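Local coordinates for putative Glycerophosphoryl diester phosphodiesterase (Silicibacter pomeroyi, PDB 3L12), which is a putative member of the glycerophosphoryl diester phosphodiesterase family, has a TIM-barrel fold and carries a magnesium ion, at residues V261-A264 / H265-L269; Q302-L305 / I306-L310. All blocks are in the same frame, centred on the assembly; numbering follows the deposited sequence.

Contact 1: V261-A264 / H265-L269; sequences VAEA and HDLGL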
# COMPACT_ATOMS: atom_id res chain seq x y z
N VAL A 261 2.86 -28.32 -14.46
CA VAL A 261 2.75 -28.22 -13.01
C VAL A 261 2.57 -29.59 -12.37
O VAL A 261 3.23 -29.92 -11.36
CB VAL A 261 1.61 -27.26 -12.55
CG1 VAL A 261 1.34 -27.43 -11.04
CG2 VAL A 261 1.90 -25.81 -12.96
N ALA A 262 1.69 -30.42 -12.93
CA ALA A 262 1.53 -31.77 -12.38
C ALA A 262 2.81 -32.63 -12.57
O ALA A 262 3.17 -33.40 -11.68
CB ALA A 262 0.32 -32.46 -13.02
N GLU A 263 3.50 -32.47 -13.70
CA GLU A 263 4.78 -33.18 -13.90
C GLU A 263 5.78 -32.80 -12.80
O GLU A 263 6.47 -33.66 -12.23
CB GLU A 263 5.40 -32.87 -15.26
CG GLU A 263 6.68 -33.68 -15.55
CD GLU A 263 7.32 -33.33 -16.86
OE1 GLU A 263 6.75 -32.52 -17.62
OE2 GLU A 263 8.44 -33.85 -17.12
N ALA A 264 5.84 -31.51 -12.50
CA ALA A 264 6.71 -30.99 -11.45
C ALA A 264 6.28 -31.55 -10.08
O ALA A 264 7.12 -31.95 -9.31
CB ALA A 264 6.72 -29.45 -11.46
N HIS A 265 4.99 -31.56 -9.76
CA HIS A 265 4.51 -32.13 -8.50
C HIS A 265 4.81 -33.62 -8.36
O HIS A 265 5.16 -34.09 -7.27
CB HIS A 265 3.02 -31.92 -8.32
CG HIS A 265 2.68 -30.52 -7.99
ND1 HIS A 265 1.45 -29.95 -8.25
CD2 HIS A 265 3.46 -29.52 -7.47
CE1 HIS A 265 1.46 -28.70 -7.83
NE2 HIS A 265 2.67 -28.40 -7.40
N ASP A 266 4.64 -34.33 -9.45
CA ASP A 266 5.00 -35.75 -9.51
C ASP A 266 6.50 -35.97 -9.19
O ASP A 266 6.86 -36.98 -8.61
CB ASP A 266 4.72 -36.30 -10.91
CG ASP A 266 3.24 -36.57 -11.18
OD1 ASP A 266 2.40 -36.72 -10.24
OD2 ASP A 266 2.92 -36.65 -12.39
N LEU A 267 7.36 -35.04 -9.60
CA LEU A 267 8.80 -35.10 -9.31
C LEU A 267 9.13 -34.59 -7.90
O LEU A 267 10.29 -34.54 -7.53
CB LEU A 267 9.59 -34.31 -10.36
CG LEU A 267 9.63 -34.89 -11.77
CD1 LEU A 267 10.07 -33.89 -12.82
CD2 LEU A 267 10.55 -36.14 -11.80
N GLY A 268 8.12 -34.21 -7.13
CA GLY A 268 8.29 -33.72 -5.77
C GLY A 268 8.65 -32.24 -5.63
O GLY A 268 9.09 -31.82 -4.56
N LEU A 269 8.51 -31.47 -6.70
CA LEU A 269 8.90 -30.04 -6.67
C LEU A 269 7.75 -29.16 -6.28
O LEU A 269 6.58 -29.53 -6.46
CB LEU A 269 9.39 -29.60 -8.06
CG LEU A 269 10.55 -30.34 -8.69
CD1 LEU A 269 10.76 -30.02 -10.18
CD2 LEU A 269 11.84 -30.10 -7.86

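Contact 2: Q302-L305 / I306-L310; sequences QRIL and IDMGL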
# COMPACT_ATOMS: atom_id res chain seq x y z
N GLN A 302 -4.72 -11.49 -3.38
CA GLN A 302 -5.51 -11.94 -2.23
C GLN A 302 -7.00 -11.95 -2.54
O GLN A 302 -7.71 -12.92 -2.25
CB GLN A 302 -5.29 -11.03 -1.05
CG GLN A 302 -3.92 -11.13 -0.37
CD GLN A 302 -3.63 -10.00 0.61
OE1 GLN A 302 -4.36 -8.99 0.72
NE2 GLN A 302 -2.52 -10.15 1.32
N ARG A 303 -7.50 -10.84 -3.11
CA ARG A 303 -8.93 -10.74 -3.40
C ARG A 303 -9.45 -11.78 -4.41
O ARG A 303 -10.55 -12.32 -4.25
CB ARG A 303 -9.26 -9.31 -3.80
CG ARG A 303 -9.24 -8.39 -2.61
CD ARG A 303 -10.53 -8.51 -1.70
NE ARG A 303 -11.67 -8.15 -2.53
CZ ARG A 303 -12.03 -6.91 -2.82
NH1 ARG A 303 -11.55 -5.87 -2.13
NH2 ARG A 303 -12.93 -6.71 -3.76
N ILE A 304 -8.62 -12.09 -5.37
CA ILE A 304 -8.97 -13.13 -6.36
C ILE A 304 -8.97 -14.50 -5.68
O ILE A 304 -9.90 -15.26 -5.85
CB ILE A 304 -8.06 -13.09 -7.60
CG1 ILE A 304 -8.43 -11.88 -8.48
CG2 ILE A 304 -8.16 -14.38 -8.37
CD1 ILE A 304 -7.38 -11.52 -9.44
N LEU A 305 -7.99 -14.76 -4.81
CA LEU A 305 -7.99 -16.05 -4.08
C LEU A 305 -9.21 -16.17 -3.18
O LEU A 305 -9.90 -17.19 -3.20
CB LEU A 305 -6.68 -16.29 -3.32
CG LEU A 305 -5.41 -16.39 -4.17
CD1 LEU A 305 -4.15 -16.45 -3.31
CD2 LEU A 305 -5.47 -17.61 -5.11
N ILE A 306 -9.54 -15.11 -2.46
CA ILE A 306 -10.75 -15.13 -1.64
C ILE A 306 -12.02 -15.35 -2.49
O ILE A 306 -12.89 -16.11 -2.12
CB ILE A 306 -10.91 -13.80 -0.82
CG1 ILE A 306 -9.83 -13.65 0.26
CG2 ILE A 306 -12.32 -13.67 -0.24
CD1 ILE A 306 -9.76 -14.76 1.27
N ASP A 307 -12.10 -14.69 -3.64
CA ASP A 307 -13.22 -14.87 -4.54
C ASP A 307 -13.36 -16.35 -5.02
O ASP A 307 -14.47 -16.86 -5.26
CB ASP A 307 -13.07 -13.98 -5.76
CG ASP A 307 -14.28 -14.10 -6.67
OD1 ASP A 307 -15.34 -13.54 -6.30
OD2 ASP A 307 -14.19 -14.86 -7.69
N MSE A 308 -12.22 -17.02 -5.11
CA MSE A 308 -12.14 -18.45 -5.48
C MSE A 308 -12.26 -19.39 -4.29
O MSE A 308 -12.14 -20.61 -4.45
CB MSE A 308 -10.78 -18.75 -6.22
CG MSE A 308 -10.68 -17.95 -7.47
SE MSE A 308 -8.99 -18.15 -8.37
CE MSE A 308 -9.13 -19.97 -9.03
N GLY A 309 -12.56 -18.86 -3.12
CA GLY A 309 -12.70 -19.68 -1.93
C GLY A 309 -11.42 -20.22 -1.33
O GLY A 309 -11.48 -21.14 -0.50
N LEU A 310 -10.28 -19.67 -1.75
CA LEU A 310 -8.97 -20.13 -1.33
C LEU A 310 -8.40 -19.14 -0.29
O LEU A 310 -8.98 -18.10 -0.01
CB LEU A 310 -8.04 -20.22 -2.54
CG LEU A 310 -8.51 -21.17 -3.68
CD1 LEU A 310 -7.72 -20.98 -4.98
CD2 LEU A 310 -8.50 -22.61 -3.21

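Contact 1: V261-A264 / H265-L269
The carbonyl oxygen of Ala264 takes two backbone N-H groups from the chain that follows it. The bond from Leu269 N to Ala264 O is 3.0 Å long and fairly straight, at 159°. Leu267 N bonds mainly to Glu263 O and makes only a weak, bent bond to Ala264 O. Gly268 N bonds instead to His265 O, at 3.0 Å. Gly268 has a positive phi of 83°, which turns the chain back over the last helical turn.

One turn earlier the helix is regular. Asp266 N bonds to Ala262 O at 2.8 Å, and His265 N bonds to Val261 O. The same Val261 O also lies over one face of the His265 imidazole, toward its rim. The side chains of Val261 and His265 run side by side. Val261 holds CG1 anti to its own N (chi1 168°), and this methyl meets His265 CE1 at 3.5 Å. His265 NE2 is hydrogen-bonded to Asp291, which fixes the far end of the ring.

Apolar contact at the turn is light: Ala264 CB lies 4.3 Å from Leu269 CD1. Ala264 also packs on Val271 of the next strand and on Pro238 of the neighbouring helix. The paired bonds and Gly268, in the left-handed backbone conformation, make a Schellman motif. It ends helix 258-266 and leads into strand 270-273, within a beta-alpha-beta unit of the TIM barrel.

Contact 2: Q302-L305 / I306-L310
Leu305 and Leu310 meet across a Schellman motif that ends helix 298-307. Gly309 is its C-prime residue, with a phi of 73°. Two backbone bonds define the motif. Leu310 N bonds to Leu305 O at 2.9 Å, approaching from above the carbonyl plane. Gly309 N bonds to Ile306 O, also at 2.9 Å. Leu305 O receives a weak second bond from Met308 N, whose better partner is Ile304 O at 3.0 Å. The preceding turn is ordinary helix: Ile306 N bonds to Gln302 O with an angle of 169°, and Asp307 N bonds to Arg303 O.

The polar side chains point to other parts of the assembly. Asp307 holds its carboxylate anti to its backbone N (chi1 -177°), where OD2 forms a salt bridge with Arg283 of helix 279-288. The helix end is part of the subunit interface: Gln302 OE1 accepts from Phe120 N of the second subunit while its NE2 donates to Ala44 O of the same chain, and Arg303 NH2 donates to Gly112 O of the second subunit.

Two apolar pairs add to the backbone bonds. The leucine side chains cross at an angle, with Leu305 CD2 4.1 Å from Leu310 CD1. Ile304 and Met308, a selenomethionine, lie side by side, and Met308 also packs on helix 279-288. The SE atom of Met308 lies 3.9 Å from Ile304 CG2.

Contact 1 comes first along the chain, and contact 2 follows after strand 270-273, helix 279-288 and strand 292-295. Their centres are 24 Å apart, and their nearest atoms are about 12 Å apart, so they do not touch. Each is the C-terminal end of a helix, and both helices belong to the last part of the barrel. Helix 258-266 leads into strand 270-273, which pairs in parallel with strand 292-295. That strand precedes helix 298-307 and also pairs with strand 19-23. The same kind of helix ending occurs in two settings: 261-269 leads the chain into a strand of the sheet, whereas residues of 302-310 touch the second subunit near the C-terminus.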